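Local coordinates for Dps family protein (Staphylococcus aureus subsp. aureus, PDB 2D5K) that probably oxidises and stores iron inside a hollow shell of twelve subunits and compacts the nucleoid, as related Dps proteins do, at residues 13-18 with 104-109; 22-27 with 83-88; 43-48 with 94-99; 109-114 with 131-136. One frame throughout, in Å; residues are numbered along the deposited sequence.

Contact 1 (13-18 with 104-109); sequences NQQVAN and TNISKQ
Asn18 and Ile106 mark the nearest backbone approach, CA to CA 8.1 Å, between two nearly antiparallel helices whose short axes pass 11.6 Å apart with their directions 167° from each other. That spacing is filled mostly by amides. Gln109 reaches over with its chain extended beyond CG, bringing its carboxamide oxygen between two donors of the facing helix. Asn18 ND2 gives the shorter bond, 2.8 Å to Gln109 OE1, and lies in the carbonyl plane of that acceptor. The second bond is poorer: Gln15 NE2 sits 3.2 Å from Gln109 OE1, well above the carbonyl plane, and the two amide planes are turned 79° apart. Two bonds of different direction thus grip one oxygen and limit how the Gln109 amide can turn.

The donors are themselves held by their neighbours. Asn18 ND2 also bonds Gln15 OE1 at 3.2 Å, while Gln14 NE2 gives a hydrogen to Asn18 OD1 at 2.9 Å, an oxygen that also receives the backbone N-H of Ile82. Gln14 bends at chi2 (67°), which folds its amide back toward Asn18 and places CD 3.5 Å from Gln109 NE2, a crossing at about a right angle without a bond. On the apolar side, the CG2 branch of Ile106 lies against Gln15 OE1, 3.6 Å away. A largely buried amide network of this sort lies between helices 5-32 and 92-120, two antiparallel members of the four-helix bundle that defines the ferritin-like fold.

Contact 2 (22-27 with 83-88); sequences AYTKLH and VKEAAK
Lys25 approaches the flat peptide group that follows Lys84 through its carbonyl oxygen, with NZ tilted 15° from the carbonyl plane. Within segment 22-27, His27 CE1 lies over one face of the Tyr23 ring, offset toward the rim, while the edge of the His27 ring takes Tyr23 O in plane, with ND1 2.8 Å from that oxygen. Tyr23 also meets Tyr23 of the second subunit, ring planes parallel.

Across the contact, Lys25 does most of the work. Its chain bends at chi3 (74°), which turns the ammonium back toward the loop and sets NZ 2.8 Å from Lys84 O. The methylenes run along the loop backbone, with CD 3.6 Å from Ala86 N and CG 4.0 Å from Ala86 CB. Farther along the chain, CE touches the CG1 branch of Val83 at 3.7 Å, and that methyl also packs on Ala22 CB. Glu85 sends its carboxylate to Leu74 N and Thr75 N of the second subunit.

Lys25 NZ forms salt bridges with Glu98 and Asp102 besides its bond to the loop carbonyl. One buried ammonium therefore joins helix 5-32, the loop and helix 92-120, and its two carboxylate partners would be expected to favour the charged form.

Contact 3 (43-48 with 94-99); sequences VKFEEL and QMVEEL
Within the apolar interior of the ferritin-like four-helix bundle, Phe45 of helix 38-65 reaches across to Met95, Val96 and Leu99 of helix 92-120. With CG anti to the carbonyl carbon (chi1 -67°), the Phe45 ring projects into the space between the axes, which pass 12.9 Å apart. One rim carbon, CE1, presses on the CD1 branch of Leu99 at 3.4 Å, a tight contact made obliquely to the ring. At its far edge, near the ring plane, Phe45 CZ meets the CG2 methyl of Val96 at 4.4 Å. Met95 adds a Met-aromatic contact: its extended chain brings SD to 4.1 Å from Phe45 CE2, and the sulfur stands 5.2 Å from the ring centroid, 59° off the normal.

The two segments run in nearly the same direction, 26° apart, as expected of the second and third long helices of this fold, which are linked by a long crossover instead of a tight hairpin. Leu48 follows Phe45 by about one helical turn, and its CD1 comes 4.5 Å from Leu99 CD1. Leu26 of helix 5-32 touches both of these leucines, while His139 and Phe143 of helix 123-147 pack on Leu48, and Phe29 and Val33 lie against Met95.

Contact 4 (109-114 with 131-136); sequences QLENAI and GMQTSV
Apolar packing comes first, with Leu110 set against Met132 and Gln133. Leu110 CD1 touches Met132 CG at 3.7 Å and lies equally near the backbone CA of Gln133, 3.7 Å from the same CD1, pressed onto the helix surface itself. Its second branch, CD2, meets the sulfur of Met132 at 3.8 Å. The two side chains cross at about a right angle, and the bend of Met132 at chi3 (-80°) turns its terminal methyl aside from the straight run of the chain. Val136 CG2 adds a looser touch to Leu110 CD1. One turn on, Ile114 CD1 stands 3.2 Å from Gln133 OE1, so a methyl is packed closely against the amide oxygen.

The polar interactions centre on that same amide of Gln133, whose chain is extended beyond CG. Its NE2 donates an almost straight hydrogen bond, 167° at the hydrogen, to Glu111 OE1 at 3.3 Å, a long bond that uses the anti lone pair of the carboxylate oxygen. Glu111 bends at chi2 (69°), which curls its carboxylate toward this amide. A water joins the same pair, 2.9 Å from Glu111 OE1 and 2.6 Å from Gln133 OE1, and Gln133 NE2 has a further weak bond to Ser107 O.

Val124 of a neighbouring subunit packs on Gln133, and Gly121 of that subunit on Glu111, placing this polar edge at a subunit interface. An apolar seam with a bridged polar border here joins helices 92-120 and 123-147, the closing antiparallel hairpin of the ferritin-like bundle.

In the fold
From the N terminus, helix 5-32 supplies segments 13-18 and 22-27, the first halves of contacts 1 and 2. Contact 2 closes when the chain, having passed helices 38-65 and 74-80, reaches the loop 83-88. Contact 3 opens inside that loop and closes on helix 92-120, so the two cross, and they also touch each other. Both are nested inside the larger loop closed by contact 1. Contact 4 follows in series, sharing Gln109 with contact 1, and brings in helix 123-147. Together they link the four long helices and the crossover loop, with contacts 2 and 4 on opposite sides of the chain's centre, about 20 Å apart between centres.

Contact 1 (13-18 with 104-109)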
loop_
_atom_site.group_PDB
_atom_site.type_symbol
_atom_site.label_atom_id
_atom_site.label_comp_id
_atom_site.label_asym_id
_atom_site.label_seq_id
_atom_site.Cartn_x
_atom_site.Cartn_y
_atom_site.Cartn_z
ATOM N N ASN B 13 3.109 31.597 19.585
ATOM C CA ASN B 13 3.598 32.381 18.455
ATOM C C ASN B 13 5.120 32.444 18.421
ATOM O O ASN B 13 5.715 32.504 17.346
ATOM C CB ASN B 13 3.020 33.801 18.471
ATOM C CG ASN B 13 1.734 33.909 17.676
ATOM O OD1 ASN B 13 1.583 33.261 16.638
ATOM N ND2 ASN B 13 0.806 34.734 18.150
ATOM N N GLN B 14 5.748 32.428 19.592
ATOM C CA GLN B 14 7.204 32.455 19.657
ATOM C C GLN B 14 7.741 31.250 18.892
ATOM O O GLN B 14 8.724 31.361 18.161
ATOM C CB GLN B 14 7.680 32.407 21.110
ATOM C CG GLN B 14 9.190 32.236 21.278
ATOM C CD GLN B 14 9.987 33.440 20.797
ATOM O OE1 GLN B 14 9.843 34.545 21.323
ATOM N NE2 GLN B 14 10.833 33.229 19.794
ATOM N N GLN B 15 7.090 30.098 19.052
ATOM C CA GLN B 15 7.523 28.895 18.351
ATOM C C GLN B 15 7.129 28.928 16.875
ATOM O O GLN B 15 7.866 28.430 16.030
ATOM C CB GLN B 15 6.954 27.638 19.017
ATOM C CG GLN B 15 7.462 27.400 20.438
ATOM C CD GLN B 15 8.972 27.517 20.545
ATOM O OE1 GLN B 15 9.709 26.987 19.712
ATOM N NE2 GLN B 15 9.441 28.208 21.578
ATOM N N VAL B 16 5.973 29.505 16.554
ATOM C CA VAL B 16 5.575 29.583 15.149
ATOM C C VAL B 16 6.653 30.389 14.431
ATOM O O VAL B 16 7.075 30.041 13.323
ATOM C CB VAL B 16 4.207 30.288 14.962
ATOM C CG1 VAL B 16 3.907 30.453 13.473
ATOM C CG2 VAL B 16 3.106 29.472 15.617
ATOM N N ALA B 17 7.107 31.455 15.084
ATOM C CA ALA B 17 8.150 32.318 14.538
ATOM C C ALA B 17 9.472 31.563 14.411
ATOM O O ALA B 17 10.092 31.570 13.347
ATOM C CB ALA B 17 8.331 33.543 15.424
ATOM N N ASN B 18 9.901 30.914 15.493
ATOM C CA ASN B 18 11.150 30.148 15.484
ATOM C C ASN B 18 11.205 29.129 14.354
ATOM O O ASN B 18 12.181 29.057 13.615
ATOM C CB ASN B 18 11.339 29.355 16.783
ATOM C CG ASN B 18 11.603 30.229 17.988
ATOM O OD1 ASN B 18 12.060 31.366 17.870
ATOM N ND2 ASN B 18 11.339 29.681 19.174
ATOM N N THR B 104 19.063 23.717 21.416
ATOM C CA THR B 104 19.294 23.875 22.847
ATOM C C THR B 104 18.493 25.092 23.316
ATOM O O THR B 104 17.831 25.053 24.361
ATOM C CB THR B 104 20.795 24.106 23.153
ATOM O OG1 THR B 104 21.514 22.884 22.949
ATOM C CG2 THR B 104 20.990 24.577 24.598
ATOM N N ASN B 105 18.547 26.172 22.539
ATOM C CA ASN B 105 17.823 27.391 22.886
ATOM C C ASN B 105 16.314 27.181 22.886
ATOM O O ASN B 105 15.611 27.652 23.781
ATOM C CB ASN B 105 18.166 28.526 21.916
ATOM C CG ASN B 105 19.617 28.954 22.007
ATOM O OD1 ASN B 105 20.293 28.699 23.008
ATOM N ND2 ASN B 105 20.101 29.622 20.965
ATOM N N ILE B 106 15.819 26.482 21.871
ATOM C CA ILE B 106 14.394 26.213 21.763
ATOM C C ILE B 106 13.918 25.318 22.906
ATOM O O ILE B 106 12.867 25.563 23.499
ATOM C CB ILE B 106 14.072 25.548 20.408
ATOM C CG1 ILE B 106 14.284 26.570 19.286
ATOM C CG2 ILE B 106 12.635 25.006 20.403
ATOM C CD1 ILE B 106 14.332 25.966 17.890
ATOM N N SER B 107 14.690 24.283 23.226
ATOM C CA SER B 107 14.292 23.384 24.302
ATOM C C SER B 107 14.157 24.149 25.615
ATOM O O SER B 107 13.255 23.880 26.406
ATOM C CB SER B 107 15.302 22.246 24.461
ATOM O OG SER B 107 14.864 21.336 25.460
ATOM N N LYS B 108 15.054 25.105 25.847
ATOM C CA LYS B 108 15.000 25.904 27.065
ATOM C C LYS B 108 13.740 26.774 27.062
ATOM O O LYS B 108 13.073 26.921 28.090
ATOM C CB LYS B 108 16.250 26.786 27.179
ATOM C CG LYS B 108 16.281 27.640 28.436
ATOM C CD LYS B 108 17.600 28.397 28.565
ATOM C CE LYS B 108 17.609 29.273 29.815
ATOM N NZ LYS B 108 18.879 30.047 29.939
ATOM N N GLN B 109 13.416 27.351 25.907
ATOM C CA GLN B 109 12.213 28.176 25.791
ATOM C C GLN B 109 10.987 27.317 26.041
ATOM O O GLN B 109 10.029 27.746 26.687
ATOM C CB GLN B 109 12.068 28.776 24.392
ATOM C CG GLN B 109 12.937 29.961 24.067
ATOM C CD GLN B 109 12.421 30.693 22.841
ATOM O OE1 GLN B 109 12.022 30.065 21.856
ATOM N NE2 GLN B 109 12.424 32.022 22.892
#

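Contact 2 (22-27 with 83-88)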
loop_
_atom_site.group_PDB
_atom_site.type_symbol
_atom_site.label_atom_id
_atom_site.label_comp_id
_atom_site.label_asym_id
_atom_site.label_seq_id
_atom_site.Cartn_x
_atom_site.Cartn_y
_atom_site.Cartn_z
ATOM N N ALA B 22 13.362 28.723 11.023
ATOM C CA ALA B 22 14.143 27.492 10.924
ATOM C C ALA B 22 13.820 26.740 9.638
ATOM O O ALA B 22 14.695 26.120 9.032
ATOM C CB ALA B 22 13.872 26.599 12.127
ATOM N N TYR B 23 12.559 26.799 9.225
ATOM C CA TYR B 23 12.119 26.125 8.005
ATOM C C TYR B 23 12.994 26.537 6.823
ATOM O O TYR B 23 13.464 25.695 6.054
ATOM C CB TYR B 23 10.658 26.483 7.717
ATOM C CG TYR B 23 10.105 25.852 6.462
ATOM C CD1 TYR B 23 9.750 24.501 6.430
ATOM C CD2 TYR B 23 9.942 26.604 5.301
ATOM C CE1 TYR B 23 9.243 23.917 5.267
ATOM C CE2 TYR B 23 9.440 26.032 4.137
ATOM C CZ TYR B 23 9.093 24.693 4.125
ATOM O OH TYR B 23 8.593 24.137 2.970
ATOM N N THR B 24 13.212 27.837 6.681
ATOM C CA THR B 24 14.033 28.345 5.588
ATOM C C THR B 24 15.524 28.131 5.848
ATOM O O THR B 24 16.282 27.844 4.920
ATOM C CB THR B 24 13.724 29.836 5.324
ATOM O OG1 THR B 24 12.428 29.940 4.717
ATOM C CG2 THR B 24 14.759 30.459 4.389
ATOM N N LYS B 25 15.956 28.248 7.101
ATOM C CA LYS B 25 17.369 28.028 7.384
ATOM C C LYS B 25 17.724 26.580 7.069
ATOM O O LYS B 25 18.826 26.292 6.597
ATOM C CB LYS B 25 17.713 28.340 8.847
ATOM C CG LYS B 25 19.183 28.074 9.151
ATOM C CD LYS B 25 19.752 28.959 10.254
ATOM C CE LYS B 25 19.269 28.560 11.625
ATOM N NZ LYS B 25 20.007 29.328 12.681
ATOM N N LEU B 26 16.786 25.668 7.316
ATOM C CA LEU B 26 17.024 24.258 7.036
ATOM C C LEU B 26 17.076 24.007 5.531
ATOM O O LEU B 26 17.747 23.086 5.085
ATOM C CB LEU B 26 15.951 23.387 7.698
ATOM C CG LEU B 26 16.124 23.228 9.212
ATOM C CD1 LEU B 26 14.831 22.717 9.838
ATOM C CD2 LEU B 26 17.274 22.271 9.495
ATOM N N HIS B 27 16.363 24.815 4.747
ATOM C CA HIS B 27 16.416 24.668 3.296
ATOM C C HIS B 27 17.801 25.122 2.857
ATOM O O HIS B 27 18.434 24.498 2.007
ATOM C CB HIS B 27 15.362 25.537 2.603
ATOM C CG HIS B 27 14.049 24.848 2.409
ATOM N ND1 HIS B 27 13.161 24.630 3.439
ATOM C CD2 HIS B 27 13.486 24.304 1.303
ATOM C CE1 HIS B 27 12.105 23.983 2.976
ATOM N NE2 HIS B 27 12.277 23.773 1.683
ATOM N N VAL B 83 15.655 32.063 16.539
ATOM C CA VAL B 83 16.442 31.355 15.538
ATOM C C VAL B 83 16.794 32.405 14.494
ATOM O O VAL B 83 15.908 33.048 13.927
ATOM C CB VAL B 83 15.632 30.228 14.861
ATOM C CG1 VAL B 83 16.432 29.634 13.705
ATOM C CG2 VAL B 83 15.293 29.148 15.878
ATOM N N LYS B 84 18.084 32.595 14.252
ATOM C CA LYS B 84 18.521 33.583 13.282
ATOM C C LYS B 84 18.727 32.945 11.920
ATOM O O LYS B 84 18.934 31.737 11.815
ATOM C CB LYS B 84 19.806 34.258 13.772
ATOM C CG LYS B 84 19.641 34.894 15.153
ATOM C CD LYS B 84 18.443 35.846 15.173
ATOM C CE LYS B 84 17.999 36.195 16.593
ATOM N NZ LYS B 84 19.074 36.857 17.380
ATOM N N GLU B 85 18.655 33.758 10.872
ATOM C CA GLU B 85 18.830 33.246 9.522
ATOM C C GLU B 85 20.260 32.790 9.279
ATOM O O GLU B 85 21.191 33.223 9.964
ATOM C CB GLU B 85 18.430 34.312 8.500
ATOM C CG GLU B 85 17.000 34.791 8.682
ATOM C CD GLU B 85 16.291 35.014 7.366
ATOM O OE1 GLU B 85 16.399 36.125 6.802
ATOM O OE2 GLU B 85 15.634 34.062 6.892
ATOM N N ALA B 86 20.427 31.909 8.302
ATOM C CA ALA B 86 21.740 31.382 7.969
ATOM C C ALA B 86 22.676 32.462 7.443
ATOM O O ALA B 86 22.251 33.390 6.754
ATOM C CB ALA B 86 21.602 30.274 6.931
ATOM N N ALA B 87 23.951 32.335 7.789
ATOM C CA ALA B 87 24.980 33.258 7.331
ATOM C C ALA B 87 25.684 32.534 6.186
ATOM O O ALA B 87 25.367 31.381 5.894
ATOM C CB ALA B 87 25.962 33.555 8.456
ATOM N N LYS B 88 26.640 33.190 5.540
ATOM C CA LYS B 88 27.345 32.564 4.424
ATOM C C LYS B 88 28.608 31.804 4.824
ATOM O O LYS B 88 29.213 32.080 5.857
ATOM C CB LYS B 88 27.724 33.621 3.381
ATOM C CG LYS B 88 26.548 34.308 2.709
ATOM C CD LYS B 88 27.034 35.281 1.644
ATOM C CE LYS B 88 25.873 35.887 0.869
ATOM N NZ LYS B 88 24.937 36.628 1.757
#

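Contact 3 (43-48 with 94-99)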
loop_
_atom_site.group_PDB
_atom_site.type_symbol
_atom_site.label_atom_id
_atom_site.label_comp_id
_atom_site.label_asym_id
_atom_site.label_seq_id
_atom_site.Cartn_x
_atom_site.Cartn_y
_atom_site.Cartn_z
ATOM N N VAL B 43 19.643 14.886 3.211
ATOM C CA VAL B 43 18.367 14.265 3.531
ATOM C C VAL B 43 17.884 14.633 4.930
ATOM O O VAL B 43 16.723 14.992 5.113
ATOM C CB VAL B 43 18.452 12.727 3.426
ATOM C CG1 VAL B 43 17.154 12.098 3.915
ATOM C CG2 VAL B 43 18.719 12.328 1.986
ATOM N N LYS B 44 18.771 14.552 5.916
ATOM C CA LYS B 44 18.394 14.874 7.290
ATOM C C LYS B 44 17.816 16.283 7.415
ATOM O O LYS B 44 16.842 16.496 8.134
ATOM C CB LYS B 44 19.598 14.728 8.231
ATOM C CG LYS B 44 19.241 14.955 9.697
ATOM C CD LYS B 44 18.158 13.974 10.144
ATOM C CE LYS B 44 17.515 14.389 11.466
ATOM N NZ LYS B 44 18.438 14.313 12.638
ATOM N N PHE B 45 18.411 17.246 6.719
ATOM C CA PHE B 45 17.908 18.613 6.791
ATOM C C PHE B 45 16.502 18.722 6.208
ATOM O O PHE B 45 15.705 19.545 6.660
ATOM C CB PHE B 45 18.861 19.586 6.085
ATOM C CG PHE B 45 20.200 19.727 6.768
ATOM C CD1 PHE B 45 20.304 19.634 8.154
ATOM C CD2 PHE B 45 21.352 19.962 6.027
ATOM C CE1 PHE B 45 21.539 19.772 8.791
ATOM C CE2 PHE B 45 22.588 20.103 6.654
ATOM C CZ PHE B 45 22.681 20.007 8.038
ATOM N N GLU B 46 16.191 17.895 5.211
ATOM C CA GLU B 46 14.853 17.921 4.620
ATOM C C GLU B 46 13.853 17.319 5.602
ATOM O O GLU B 46 12.746 17.825 5.761
ATOM C CB GLU B 46 14.806 17.137 3.305
ATOM C CG GLU B 46 13.444 17.249 2.615
ATOM C CD GLU B 46 13.401 16.611 1.241
ATOM O OE1 GLU B 46 14.435 16.620 0.539
ATOM O OE2 GLU B 46 12.318 16.121 0.853
ATOM N N GLU B 47 14.243 16.236 6.262
ATOM C CA GLU B 47 13.358 15.606 7.235
ATOM C C GLU B 47 13.050 16.635 8.318
ATOM O O GLU B 47 11.922 16.731 8.804
ATOM C CB GLU B 47 14.029 14.375 7.848
ATOM C CG GLU B 47 14.541 13.379 6.807
ATOM C CD GLU B 47 15.107 12.107 7.422
ATOM O OE1 GLU B 47 15.790 12.195 8.465
ATOM O OE2 GLU B 47 14.879 11.019 6.852
ATOM N N LEU B 48 14.062 17.416 8.682
ATOM C CA LEU B 48 13.892 18.443 9.697
ATOM C C LEU B 48 12.977 19.581 9.263
ATOM O O LEU B 48 12.138 20.019 10.053
ATOM C CB LEU B 48 15.257 19.001 10.124
ATOM C CG LEU B 48 16.099 18.009 10.934
ATOM C CD1 LEU B 48 17.503 18.554 11.137
ATOM C CD2 LEU B 48 15.419 17.748 12.278
ATOM N N GLN B 94 29.723 23.198 10.886
ATOM C CA GLN B 94 29.226 24.455 11.439
ATOM C C GLN B 94 27.704 24.526 11.358
ATOM O O GLN B 94 27.055 25.135 12.205
ATOM C CB GLN B 94 29.857 25.643 10.710
ATOM C CG GLN B 94 31.370 25.701 10.865
ATOM C CD GLN B 94 32.007 26.807 10.047
ATOM O OE1 GLN B 94 31.639 27.033 8.894
ATOM N NE2 GLN B 94 32.982 27.492 10.637
ATOM N N MET B 95 27.132 23.898 10.338
ATOM C CA MET B 95 25.679 23.897 10.198
ATOM C C MET B 95 25.067 23.087 11.333
ATOM O O MET B 95 24.117 23.525 11.978
ATOM C CB MET B 95 25.265 23.280 8.860
ATOM C CG MET B 95 25.669 24.094 7.646
ATOM S SD MET B 95 25.171 23.268 6.124
ATOM C CE MET B 95 25.387 24.604 4.941
ATOM N N VAL B 96 25.616 21.901 11.574
ATOM C CA VAL B 96 25.098 21.041 12.630
ATOM C C VAL B 96 25.324 21.698 13.989
ATOM O O VAL B 96 24.474 21.612 14.871
ATOM C CB VAL B 96 25.752 19.645 12.582
ATOM C CG1 VAL B 96 25.238 18.781 13.724
ATOM C CG2 VAL B 96 25.442 18.985 11.249
ATOM N N GLU B 97 26.460 22.371 14.153
ATOM C CA GLU B 97 26.741 23.054 15.410
ATOM C C GLU B 97 25.688 24.130 15.668
ATOM O O GLU B 97 25.175 24.245 16.779
ATOM C CB GLU B 97 28.131 23.704 15.386
ATOM C CG GLU B 97 29.285 22.723 15.323
ATOM C CD GLU B 97 30.640 23.412 15.366
ATOM O OE1 GLU B 97 30.829 24.398 14.622
ATOM O OE2 GLU B 97 31.517 22.962 16.136
ATOM N N GLU B 98 25.361 24.917 14.646
ATOM C CA GLU B 98 24.374 25.970 14.829
ATOM C C GLU B 98 22.985 25.412 15.099
ATOM O O GLU B 98 22.256 25.938 15.937
ATOM C CB GLU B 98 24.314 26.906 13.619
ATOM C CG GLU B 98 23.356 28.072 13.855
ATOM C CD GLU B 98 23.611 29.253 12.949
ATOM O OE1 GLU B 98 24.753 29.756 12.935
ATOM O OE2 GLU B 98 22.667 29.685 12.258
ATOM N N LEU B 99 22.607 24.352 14.391
ATOM C CA LEU B 99 21.295 23.763 14.629
ATOM C C LEU B 99 21.246 23.240 16.060
ATOM O O LEU B 99 20.225 23.358 16.740
ATOM C CB LEU B 99 21.026 22.622 13.646
ATOM C CG LEU B 99 20.762 23.042 12.198
ATOM C CD1 LEU B 99 20.553 21.800 11.346
ATOM C CD2 LEU B 99 19.531 23.946 12.138
#

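Contact 4 (109-114 with 131-136)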
loop_
_atom_site.group_PDB
_atom_site.type_symbol
_atom_site.label_atom_id
_atom_site.label_comp_id
_atom_site.label_asym_id
_atom_site.label_seq_id
_atom_site.Cartn_x
_atom_site.Cartn_y
_atom_site.Cartn_z
ATOM N N GLN B 109 13.416 27.351 25.907
ATOM C CA GLN B 109 12.213 28.176 25.791
ATOM C C GLN B 109 10.987 27.317 26.041
ATOM O O GLN B 109 10.029 27.746 26.687
ATOM C CB GLN B 109 12.068 28.776 24.392
ATOM C CG GLN B 109 12.937 29.961 24.067
ATOM C CD GLN B 109 12.421 30.693 22.841
ATOM O OE1 GLN B 109 12.022 30.065 21.856
ATOM N NE2 GLN B 109 12.424 32.022 22.892
ATOM N N LEU B 110 11.012 26.098 25.510
ATOM C CA LEU B 110 9.880 25.197 25.672
ATOM C C LEU B 110 9.661 24.786 27.126
ATOM O O LEU B 110 8.526 24.581 27.548
ATOM C CB LEU B 110 10.058 23.959 24.786
ATOM C CG LEU B 110 9.914 24.205 23.281
ATOM C CD1 LEU B 110 10.323 22.963 22.512
ATOM C CD2 LEU B 110 8.470 24.581 22.957
ATOM N N GLU B 111 10.742 24.668 27.894
ATOM C CA GLU B 111 10.615 24.293 29.298
ATOM C C GLU B 111 9.765 25.360 29.988
ATOM O O GLU B 111 8.854 25.048 30.758
ATOM C CB GLU B 111 12.002 24.199 29.952
ATOM C CG GLU B 111 12.007 23.747 31.416
ATOM C CD GLU B 111 11.611 22.288 31.621
ATOM O OE1 GLU B 111 11.411 21.556 30.623
ATOM O OE2 GLU B 111 11.504 21.866 32.798
ATOM N N ASN B 112 10.052 26.622 29.687
ATOM C CA ASN B 112 9.313 27.739 30.264
ATOM C C ASN B 112 7.884 27.784 29.721
ATOM O O ASN B 112 6.938 28.023 30.467
ATOM C CB ASN B 112 10.033 29.055 29.962
ATOM C CG ASN B 112 9.342 30.255 30.582
ATOM O OD1 ASN B 112 9.097 30.292 31.787
ATOM N ND2 ASN B 112 9.028 31.246 29.758
ATOM N N ALA B 113 7.734 27.545 28.422
ATOM C CA ALA B 113 6.419 27.559 27.785
ATOM C C ALA B 113 5.497 26.501 28.382
ATOM O O ALA B 113 4.294 26.726 28.537
ATOM C CB ALA B 113 6.566 27.331 26.277
ATOM N N ILE B 114 6.066 25.340 28.696
ATOM C CA ILE B 114 5.312 24.237 29.281
ATOM C C ILE B 114 4.767 24.651 30.646
ATOM O O ILE B 114 3.608 24.387 30.979
ATOM C CB ILE B 114 6.221 22.992 29.418
ATOM C CG1 ILE B 114 6.493 22.413 28.025
ATOM C CG2 ILE B 114 5.583 21.956 30.342
ATOM C CD1 ILE B 114 7.712 21.502 27.961
ATOM N N GLY B 131 5.393 17.606 23.228
ATOM C CA GLY B 131 5.669 16.806 22.048
ATOM C C GLY B 131 6.819 17.398 21.252
ATOM O O GLY B 131 7.694 16.678 20.774
ATOM N N MET B 132 6.815 18.718 21.105
ATOM C CA MET B 132 7.874 19.402 20.368
ATOM C C MET B 132 9.219 19.262 21.082
ATOM O O MET B 132 10.236 18.966 20.458
ATOM C CB MET B 132 7.538 20.887 20.206
ATOM C CG MET B 132 8.633 21.691 19.509
ATOM S SD MET B 132 8.253 23.450 19.377
ATOM C CE MET B 132 7.148 23.444 17.975
ATOM N N GLN B 133 9.224 19.473 22.394
ATOM C CA GLN B 133 10.464 19.364 23.155
ATOM C C GLN B 133 11.036 17.950 23.053
ATOM O O GLN B 133 12.252 17.765 23.023
ATOM C CB GLN B 133 10.220 19.731 24.622
ATOM C CG GLN B 133 11.500 19.840 25.452
ATOM C CD GLN B 133 11.219 20.211 26.892
ATOM O OE1 GLN B 133 10.318 19.652 27.515
ATOM N NE2 GLN B 133 11.997 21.151 27.435
ATOM N N THR B 134 10.154 16.955 23.002
ATOM C CA THR B 134 10.578 15.563 22.887
ATOM C C THR B 134 11.433 15.382 21.631
ATOM O O THR B 134 12.539 14.839 21.686
ATOM C CB THR B 134 9.363 14.606 22.778
ATOM O OG1 THR B 134 8.563 14.695 23.966
ATOM C CG2 THR B 134 9.834 13.165 22.593
ATOM N N SER B 135 10.911 15.840 20.498
ATOM C CA SER B 135 11.627 15.707 19.230
ATOM C C SER B 135 12.870 16.590 19.176
ATOM O O SER B 135 13.923 16.169 18.687
ATOM C CB SER B 135 10.700 16.053 18.067
ATOM O OG SER B 135 11.405 15.981 16.838
ATOM N N VAL B 136 12.750 17.816 19.673
ATOM C CA VAL B 136 13.887 18.735 19.687
ATOM C C VAL B 136 15.066 18.133 20.457
ATOM O O VAL B 136 16.208 18.133 19.978
ATOM C CB VAL B 136 13.483 20.094 20.316
ATOM C CG1 VAL B 136 14.724 20.921 20.646
ATOM C CG2 VAL B 136 12.583 20.858 19.343
HETATM O O HOH W 1 10.652 18.862 29.966
#